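Local atomic coordinates of gluconate kinase (Lactobacillus acidophilus, PDB entry 3LL3), a protein that probably transfers a phosphate from ATP to a sugar or sugar acid such as xylulose or gluconate, as a kinase of the FGGY family. Residues L51-V56 against F163-K168; I335-L340 against A487-F492. All blocks are in the same frame, centred on the assembly; numbering follows the deposited sequence.

Contact 1: residues L51-V56 against F163-K168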
ATOM      1  N   LEU A  51      38.082  19.422  -8.340  1.00 37.47           N
ATOM      2  CA  LEU A  51      38.155  18.476  -7.222  1.00 39.86           C
ATOM      3  C   LEU A  51      38.267  17.037  -7.703  1.00 38.17           C
ATOM      4  O   LEU A  51      39.069  16.256  -7.184  1.00 37.09           O
ATOM      5  CB  LEU A  51      36.935  18.612  -6.309  1.00 38.24           C
ATOM      6  CG  LEU A  51      37.027  19.703  -5.247  1.00 41.42           C
ATOM      7  CD1 LEU A  51      37.636  20.967  -5.842  1.00 42.78           C
ATOM      8  CD2 LEU A  51      35.667  19.993  -4.637  1.00 42.08           C
ATOM      9  N   ILE A  52      37.455  16.683  -8.690  1.00 34.70           N
ATOM     10  CA  ILE A  52      37.493  15.334  -9.226  1.00 34.39           C
ATOM     11  C   ILE A  52      38.867  15.052  -9.809  1.00 34.99           C
ATOM     12  O   ILE A  52      39.460  13.995  -9.541  1.00 32.57           O
ATOM     13  CB  ILE A  52      36.409  15.108 -10.294  1.00 33.62           C
ATOM     14  CG1 ILE A  52      35.023  15.160  -9.645  1.00 33.13           C
ATOM     15  CG2 ILE A  52      36.635  13.787 -11.001  1.00 30.32           C
ATOM     16  CD1 ILE A  52      33.869  14.885 -10.598  1.00 34.00           C
ATOM     17  N   PHE A  53      39.389  15.999 -10.587  1.00 33.27           N
ATOM     18  CA  PHE A  53      40.700  15.815 -11.189  1.00 34.65           C
ATOM     19  C   PHE A  53      41.814  15.737 -10.138  1.00 35.53           C
ATOM     20  O   PHE A  53      42.751  14.966 -10.294  1.00 34.73           O
ATOM     21  CB  PHE A  53      41.018  16.902 -12.216  1.00 35.86           C
ATOM     22  CG  PHE A  53      42.369  16.742 -12.842  1.00 35.22           C
ATOM     23  CD1 PHE A  53      43.415  17.575 -12.491  1.00 37.25           C
ATOM     24  CD2 PHE A  53      42.605  15.727 -13.754  1.00 34.79           C
ATOM     25  CE1 PHE A  53      44.669  17.409 -13.056  1.00 38.23           C
ATOM     26  CE2 PHE A  53      43.851  15.556 -14.318  1.00 34.60           C
ATOM     27  CZ  PHE A  53      44.883  16.399 -13.975  1.00 36.33           C
ATOM     28  N   ASP A  54      41.707  16.537  -9.078  1.00 36.35           N
ATOM     29  CA  ASP A  54      42.632  16.438  -7.949  1.00 36.80           C
ATOM     30  C   ASP A  54      42.579  15.041  -7.307  1.00 37.88           C
ATOM     31  O   ASP A  54      43.615  14.445  -7.008  1.00 38.70           O
ATOM     32  CB  ASP A  54      42.329  17.516  -6.903  1.00 39.01           C
ATOM     33  CG  ASP A  54      42.743  18.923  -7.354  1.00 43.07           C
ATOM     34  OD1 ASP A  54      43.357  19.067  -8.437  1.00 44.46           O
ATOM     35  OD2 ASP A  54      42.463  19.891  -6.619  1.00 44.04           O
ATOM     36  N   ALA A  55      41.377  14.516  -7.086  1.00 36.50           N
ATOM     37  CA  ALA A  55      41.251  13.157  -6.548  1.00 35.49           C
ATOM     38  C   ALA A  55      41.937  12.165  -7.486  1.00 34.14           C
ATOM     39  O   ALA A  55      42.655  11.275  -7.044  1.00 35.40           O
ATOM     40  CB  ALA A  55      39.787  12.783  -6.337  1.00 38.20           C
ATOM     41  N   VAL A  56      41.743  12.351  -8.786  1.00 33.17           N
ATOM     42  CA  VAL A  56      42.342  11.486  -9.798  1.00 34.60           C
ATOM     43  C   VAL A  56      43.870  11.451  -9.716  1.00 36.44           C
ATOM     44  O   VAL A  56      44.470  10.375  -9.767  1.00 35.59           O
ATOM     45  CB  VAL A  56      41.914  11.907 -11.227  1.00 32.68           C
ATOM     46  CG1 VAL A  56      42.827  11.300 -12.250  1.00 31.29           C
ATOM     47  CG2 VAL A  56      40.482  11.487 -11.481  1.00 31.94           C
ATOM     48  N   PHE A 163      41.478  15.498 -20.898  1.00 28.96           N
ATOM     49  CA  PHE A 163      41.934  16.735 -21.515  1.00 29.88           C
ATOM     50  C   PHE A 163      43.010  17.358 -20.640  1.00 32.10           C
ATOM     51  O   PHE A 163      44.044  17.812 -21.136  1.00 32.02           O
ATOM     52  CB  PHE A 163      40.775  17.707 -21.702  1.00 30.27           C
ATOM     53  CG  PHE A 163      41.195  19.057 -22.209  1.00 32.95           C
ATOM     54  CD1 PHE A 163      41.833  19.182 -23.432  1.00 32.26           C
ATOM     55  CD2 PHE A 163      40.946  20.201 -21.464  1.00 35.40           C
ATOM     56  CE1 PHE A 163      42.221  20.432 -23.913  1.00 38.14           C
ATOM     57  CE2 PHE A 163      41.329  21.467 -21.942  1.00 37.14           C
ATOM     58  CZ  PHE A 163      41.966  21.575 -23.162  1.00 38.75           C
ATOM     59  N   ARG A 164      42.775  17.360 -19.333  1.00 30.11           N
ATOM     60  CA  ARG A 164      43.749  17.926 -18.423  1.00 32.57           C
ATOM     61  C   ARG A 164      45.063  17.171 -18.564  1.00 33.21           C
ATOM     62  O   ARG A 164      46.129  17.781 -18.549  1.00 36.03           O
ATOM     63  CB  ARG A 164      43.246  17.895 -16.981  1.00 32.94           C
ATOM     64  CG  ARG A 164      42.116  18.883 -16.687  1.00 34.28           C
ATOM     65  CD  ARG A 164      42.617  20.327 -16.575  1.00 35.49           C
ATOM     66  NE  ARG A 164      43.639  20.475 -15.545  1.00 35.16           N
ATOM     67  CZ  ARG A 164      43.393  20.644 -14.248  1.00 37.66           C
ATOM     68  NH1 ARG A 164      42.148  20.701 -13.803  1.00 37.30           N
ATOM     69  NH2 ARG A 164      44.401  20.744 -13.388  1.00 40.30           N
ATOM     70  N   LEU A 165      44.991  15.850 -18.735  1.00 30.38           N
ATOM     71  CA  LEU A 165      46.207  15.029 -18.802  1.00 31.89           C
ATOM     72  C   LEU A 165      47.001  15.111 -20.117  1.00 33.77           C
ATOM     73  O   LEU A 165      48.234  15.014 -20.103  1.00 33.83           O
ATOM     74  CB  LEU A 165      45.898  13.560 -18.468  1.00 29.34           C
ATOM     75  CG  LEU A 165      45.497  13.279 -17.025  1.00 28.97           C
ATOM     76  CD1 LEU A 165      44.993  11.831 -16.886  1.00 27.71           C
ATOM     77  CD2 LEU A 165      46.657  13.531 -16.075  1.00 30.85           C
ATOM     78  N   THR A 166      46.304  15.269 -21.244  1.00 31.44           N
ATOM     79  CA  THR A 166      46.936  15.131 -22.554  1.00 33.42           C
ATOM     80  C   THR A 166      46.732  16.329 -23.464  1.00 34.12           C
ATOM     81  O   THR A 166      47.317  16.379 -24.541  1.00 35.07           O
ATOM     82  CB  THR A 166      46.364  13.935 -23.335  1.00 33.80           C
ATOM     83  OG1 THR A 166      44.992  14.199 -23.672  1.00 31.14           O
ATOM     84  CG2 THR A 166      46.479  12.638 -22.528  1.00 32.29           C
ATOM     85  N   GLY A 167      45.867  17.260 -23.072  1.00 32.34           N
ATOM     86  CA  GLY A 167      45.532  18.374 -23.939  1.00 32.01           C
ATOM     87  C   GLY A 167      44.666  17.963 -25.126  1.00 36.01           C
ATOM     88  O   GLY A 167      44.442  18.753 -26.039  1.00 33.53           O
ATOM     89  N   LYS A 168      44.169  16.728 -25.116  1.00 34.41           N
ATOM     90  CA  LYS A 168      43.274  16.264 -26.175  1.00 31.43           C
ATOM     91  C   LYS A 168      41.818  16.143 -25.690  1.00 31.28           C
ATOM     92  O   LYS A 168      41.563  15.828 -24.528  1.00 31.21           O
ATOM     93  CB  LYS A 168      43.783  14.952 -26.772  1.00 33.80           C
ATOM     94  CG  LYS A 168      45.107  15.104 -27.531  1.00 37.06           C
ATOM     95  CD  LYS A 168      45.568  13.808 -28.188  1.00 39.10           C
ATOM     96  CE  LYS A 168      46.668  14.081 -29.220  1.00 43.09           C
ATOM     97  NZ  LYS A 168      47.952  14.519 -28.593  1.00 41.51           N
TER
HETATM   98  O   HOH W   1      42.166  20.519 -10.334  1.00 44.05           O
HETATM   99  O   HOH W   2      45.554  20.207 -10.348  1.00 48.82           O
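The backbones of F53 and R164 come closest, at 8.1 Å between their CA atoms, where residues 51-56, inside helix 49-65, meet the last turn of a second helix, which runs to T166 before G167 leaves it with positive phi. F53 bridges the gap. With CG anti to the backbone N (chi1 179°), its ring reaches across to the second helix, and R164 folds back over one face. R164 CB makes a CH-pi contact, 3.8 Å from the F53 ring centroid, while the chain, bent at chi2 and chi3, brings R164 NH2 to 3.4 Å from F53 CE1. Ring and guanidinium planes lie 45° apart, the guanidinium tilted and displaced past the CD1-CE1 rim, so this is no flat stack. At the ring's edge, L165 CD2 packs 3.9 Å from F53 CE2. The opposite charges of D54 and R164 do not touch; one water binds D54 OD1 at 2.7 Å and a second also reaches that oxygen, each linked to the guanidinium by a weak bond. Firmer partners are the hydroxyl of Y160, bonded to R164 NH1, and that of Y221, bonded to NH2. A serine in place of F53 would probably open a gap between the helices and leave the R164 side chain without the ring it folds over. In the N-terminal FGGY domain the contact joins helices 49-65 and 157-166: Y221 sets its ring edge-to-face against F53, I52 and V56 pack on I161, and V56 and L165 both touch W76 of strand 70-78, an inner strand of the six-stranded sheet.

Contact 2: residues I335-L340 against A487-F492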
ATOM      1  N   ILE A 335       1.278  -7.284  -2.380  1.00 24.24           N
ATOM      2  CA  ILE A 335       2.073  -6.584  -3.384  1.00 22.83           C
ATOM      3  C   ILE A 335       2.733  -5.321  -2.816  1.00 24.85           C
ATOM      4  O   ILE A 335       2.075  -4.503  -2.156  1.00 22.19           O
ATOM      5  CB  ILE A 335       1.224  -6.179  -4.600  1.00 24.16           C
ATOM      6  CG1 ILE A 335       0.763  -7.423  -5.364  1.00 24.99           C
ATOM      7  CG2 ILE A 335       2.023  -5.221  -5.522  1.00 22.45           C
ATOM      8  CD1 ILE A 335       1.894  -8.370  -5.727  1.00 24.18           C
ATOM      9  N   PHE A 336       4.030  -5.171  -3.078  1.00 22.03           N
ATOM     10  CA  PHE A 336       4.758  -3.958  -2.744  1.00 19.95           C
ATOM     11  C   PHE A 336       5.287  -3.330  -4.023  1.00 23.83           C
ATOM     12  O   PHE A 336       6.180  -3.898  -4.667  1.00 19.39           O
ATOM     13  CB  PHE A 336       5.923  -4.243  -1.794  1.00 19.61           C
ATOM     14  CG  PHE A 336       6.716  -3.013  -1.413  1.00 19.43           C
ATOM     15  CD1 PHE A 336       6.181  -2.051  -0.560  1.00 20.59           C
ATOM     16  CD2 PHE A 336       8.000  -2.821  -1.895  1.00 20.18           C
ATOM     17  CE1 PHE A 336       6.920  -0.919  -0.199  1.00 19.33           C
ATOM     18  CE2 PHE A 336       8.736  -1.702  -1.546  1.00 20.09           C
ATOM     19  CZ  PHE A 336       8.204  -0.748  -0.705  1.00 22.15           C
ATOM     20  N   LEU A 337       4.731  -2.182  -4.405  1.00 18.66           N
ATOM     21  CA  LEU A 337       5.317  -1.411  -5.507  1.00 21.16           C
ATOM     22  C   LEU A 337       6.435  -0.550  -4.908  1.00 21.93           C
ATOM     23  O   LEU A 337       6.185   0.272  -4.034  1.00 20.45           O
ATOM     24  CB  LEU A 337       4.264  -0.548  -6.217  1.00 18.49           C
ATOM     25  CG  LEU A 337       3.022  -1.248  -6.795  1.00 23.10           C
ATOM     26  CD1 LEU A 337       2.052  -0.251  -7.460  1.00 21.28           C
ATOM     27  CD2 LEU A 337       3.436  -2.322  -7.788  1.00 21.89           C
ATOM     28  N   PRO A 338       7.682  -0.753  -5.365  1.00 21.89           N
ATOM     29  CA  PRO A 338       8.855  -0.199  -4.667  1.00 21.49           C
ATOM     30  C   PRO A 338       9.216   1.244  -5.021  1.00 21.12           C
ATOM     31  O   PRO A 338      10.304   1.689  -4.653  1.00 22.39           O
ATOM     32  CB  PRO A 338      10.003  -1.103  -5.126  1.00 22.53           C
ATOM     33  CG  PRO A 338       9.536  -1.750  -6.385  1.00 22.53           C
ATOM     34  CD  PRO A 338       8.048  -1.580  -6.526  1.00 21.74           C
ATOM     35  N   TYR A 339       8.332   1.970  -5.692  1.00 21.87           N
ATOM     36  CA  TYR A 339       8.736   3.252  -6.269  1.00 23.69           C
ATOM     37  C   TYR A 339       8.894   4.405  -5.283  1.00 24.57           C
ATOM     38  O   TYR A 339       8.361   5.485  -5.520  1.00 23.82           O
ATOM     39  CB  TYR A 339       7.754   3.668  -7.343  1.00 23.64           C
ATOM     40  CG  TYR A 339       7.293   2.550  -8.237  1.00 22.27           C
ATOM     41  CD1 TYR A 339       8.198   1.739  -8.908  1.00 20.64           C
ATOM     42  CD2 TYR A 339       5.948   2.356  -8.467  1.00 21.42           C
ATOM     43  CE1 TYR A 339       7.750   0.736  -9.766  1.00 22.39           C
ATOM     44  CE2 TYR A 339       5.497   1.360  -9.291  1.00 23.34           C
ATOM     45  CZ  TYR A 339       6.395   0.556  -9.947  1.00 23.96           C
ATOM     46  OH  TYR A 339       5.895  -0.422 -10.778  1.00 22.83           O
ATOM     47  N   LEU A 340       9.657   4.198  -4.217  1.00 23.06           N
ATOM     48  CA  LEU A 340       9.851   5.238  -3.203  1.00 24.85           C
ATOM     49  C   LEU A 340      10.444   6.567  -3.735  1.00 26.82           C
ATOM     50  O   LEU A 340       9.953   7.637  -3.410  1.00 27.55           O
ATOM     51  CB  LEU A 340      10.659   4.686  -2.014  1.00 24.68           C
ATOM     52  CG  LEU A 340       9.804   4.159  -0.842  1.00 26.55           C
ATOM     53  CD1 LEU A 340       8.830   3.135  -1.330  1.00 24.04           C
ATOM     54  CD2 LEU A 340      10.692   3.551   0.211  1.00 30.49           C
ATOM     55  N   ALA A 487      -1.759   5.961 -13.056  1.00 27.67           N
ATOM     56  CA  ALA A 487      -2.197   7.330 -13.307  1.00 30.78           C
ATOM     57  C   ALA A 487      -2.521   8.129 -12.035  1.00 30.72           C
ATOM     58  O   ALA A 487      -3.029   9.244 -12.115  1.00 30.83           O
ATOM     59  CB  ALA A 487      -3.389   7.346 -14.273  1.00 30.09           C
ATOM     60  N   SER A 488      -2.200   7.584 -10.865  1.00 27.95           N
ATOM     61  CA  SER A 488      -2.642   8.215  -9.622  1.00 29.95           C
ATOM     62  C   SER A 488      -1.580   9.003  -8.843  1.00 32.77           C
ATOM     63  O   SER A 488      -1.885   9.588  -7.805  1.00 36.27           O
ATOM     64  CB  SER A 488      -3.322   7.174  -8.714  1.00 32.87           C
ATOM     65  OG  SER A 488      -4.487   6.645  -9.341  1.00 34.14           O
ATOM     66  N   TYR A 489      -0.348   9.042  -9.346  1.00 29.22           N
ATOM     67  CA  TYR A 489       0.760   9.594  -8.567  1.00 30.91           C
ATOM     68  C   TYR A 489       0.839  11.130  -8.570  1.00 36.33           C
ATOM     69  O   TYR A 489       1.331  11.733  -7.611  1.00 36.02           O
ATOM     70  CB  TYR A 489       2.091   8.961  -8.991  1.00 28.02           C
ATOM     71  CG  TYR A 489       2.119   7.456  -8.824  1.00 28.00           C
ATOM     72  CD1 TYR A 489       2.473   6.627  -9.881  1.00 25.22           C
ATOM     73  CD2 TYR A 489       1.745   6.863  -7.611  1.00 26.42           C
ATOM     74  CE1 TYR A 489       2.494   5.251  -9.736  1.00 25.49           C
ATOM     75  CE2 TYR A 489       1.763   5.471  -7.453  1.00 27.51           C
ATOM     76  CZ  TYR A 489       2.139   4.676  -8.522  1.00 26.57           C
ATOM     77  OH  TYR A 489       2.145   3.315  -8.389  1.00 25.55           O
ATOM     78  N   GLY A 490       0.333  11.757  -9.629  1.00 38.81           N
ATOM     79  CA  GLY A 490       0.444  13.202  -9.775  1.00 40.57           C
ATOM     80  C   GLY A 490      -0.319  13.887  -8.662  1.00 41.66           C
ATOM     81  O   GLY A 490       0.019  14.979  -8.211  1.00 43.06           O
ATOM     82  N   LYS A 491      -1.350  13.193  -8.212  1.00 42.33           N
ATOM     83  CA  LYS A 491      -2.228  13.635  -7.146  1.00 42.57           C
ATOM     84  C   LYS A 491      -1.465  13.951  -5.847  1.00 42.30           C
ATOM     85  O   LYS A 491      -1.789  14.914  -5.157  1.00 44.31           O
ATOM     86  CB  LYS A 491      -3.269  12.532  -6.913  1.00 44.25           C
ATOM     87  CG  LYS A 491      -4.715  12.999  -6.807  1.00 50.44           C
ATOM     88  CD  LYS A 491      -5.090  13.969  -7.928  1.00 54.29           C
ATOM     89  CE  LYS A 491      -6.595  14.248  -7.927  1.00 54.86           C
ATOM     90  NZ  LYS A 491      -7.138  14.388  -6.537  1.00 53.43           N
ATOM     91  N   PHE A 492      -0.446  13.151  -5.524  1.00 38.28           N
ATOM     92  CA  PHE A 492       0.288  13.287  -4.259  1.00 35.85           C
ATOM     93  C   PHE A 492       1.083  14.582  -4.119  1.00 46.10           C
ATOM     94  O   PHE A 492       1.771  14.791  -3.113  1.00 47.24           O
ATOM     95  CB  PHE A 492       1.213  12.077  -4.033  1.00 37.39           C
ATOM     96  CG  PHE A 492       0.467  10.818  -3.714  1.00 34.02           C
ATOM     97  CD1 PHE A 492      -0.041  10.025  -4.729  1.00 32.76           C
ATOM     98  CD2 PHE A 492       0.212  10.461  -2.390  1.00 32.52           C
ATOM     99  CE1 PHE A 492      -0.769   8.865  -4.429  1.00 31.46           C
ATOM    100  CE2 PHE A 492      -0.516   9.311  -2.086  1.00 31.60           C
ATOM    101  CZ  PHE A 492      -1.011   8.518  -3.105  1.00 28.58           C
TER
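Y489 points its phenol end into the angle between L337 and Y339, crossing each of these side chains at about a right angle. Its OH does all the close touching: Y489 OH lies 3.7 Å from L337 CD1 and 3.9 Å from Y339 CD2. The hydroxyl meets the Y339 ring at its edge, near the ring plane, and Y489 OH is also 4.0 Å from Y339 CE2, so this is an oxygen against an aromatic rim and not a stack of two rings. With CG anti to the carbonyl carbon (chi1 -56°), L337 sets its CD1 methyl against the hydroxyl. The backbones stay well apart, 10.4 Å between the CA atoms of Y339 and Y489, and the long tyrosine spans that distance. Y339 is the centre of an inverse gamma turn, closed by a 2.6 Å bond from L340 N to P338 O; strand 335-337 pairs antiparallel with strand 354-359, through backbone bonds of I335 with V357 and L337 with S355. At the turn, the first side-chain bond of Y339 points toward residues 487-492, and P338 CD lies over one face of its ring. On the other side of the contact, F492 N bonds to Y489 O at 3.1 Å, bringing the chain round just after the tyrosine. Y478 of helix 465-485 packs on L337 and Y339, and R482 also touches Y339, while D349 lies against Y489. Close by, F492 packs on G358 of the second subunit and L340 on its L359.

From the N terminus, contact 1 opens on helix 49-65 and closes at the end of helix 157-166, its segments 107 residues apart at their nearest ends, within the N-terminal FGGY domain. The chain then passes into the C-terminal FGGY domain before contact 2 opens at strand 335-337. That second loop closes only near the C terminus, where residues 487-492 return after helix 465-485. The two loops therefore follow in series, neither nested nor crossed. The centres of contact 1 and contact 2 are about 42 Å apart, on opposite sides of the chain's centre. Between the nearest atoms of contact 1 and contact 2 lie about 26 Å. Contact 1 ties two helices beside the N-terminal sheet; contact 2 fastens the chain's tail to the strand 335-337 region, near the subunit interface.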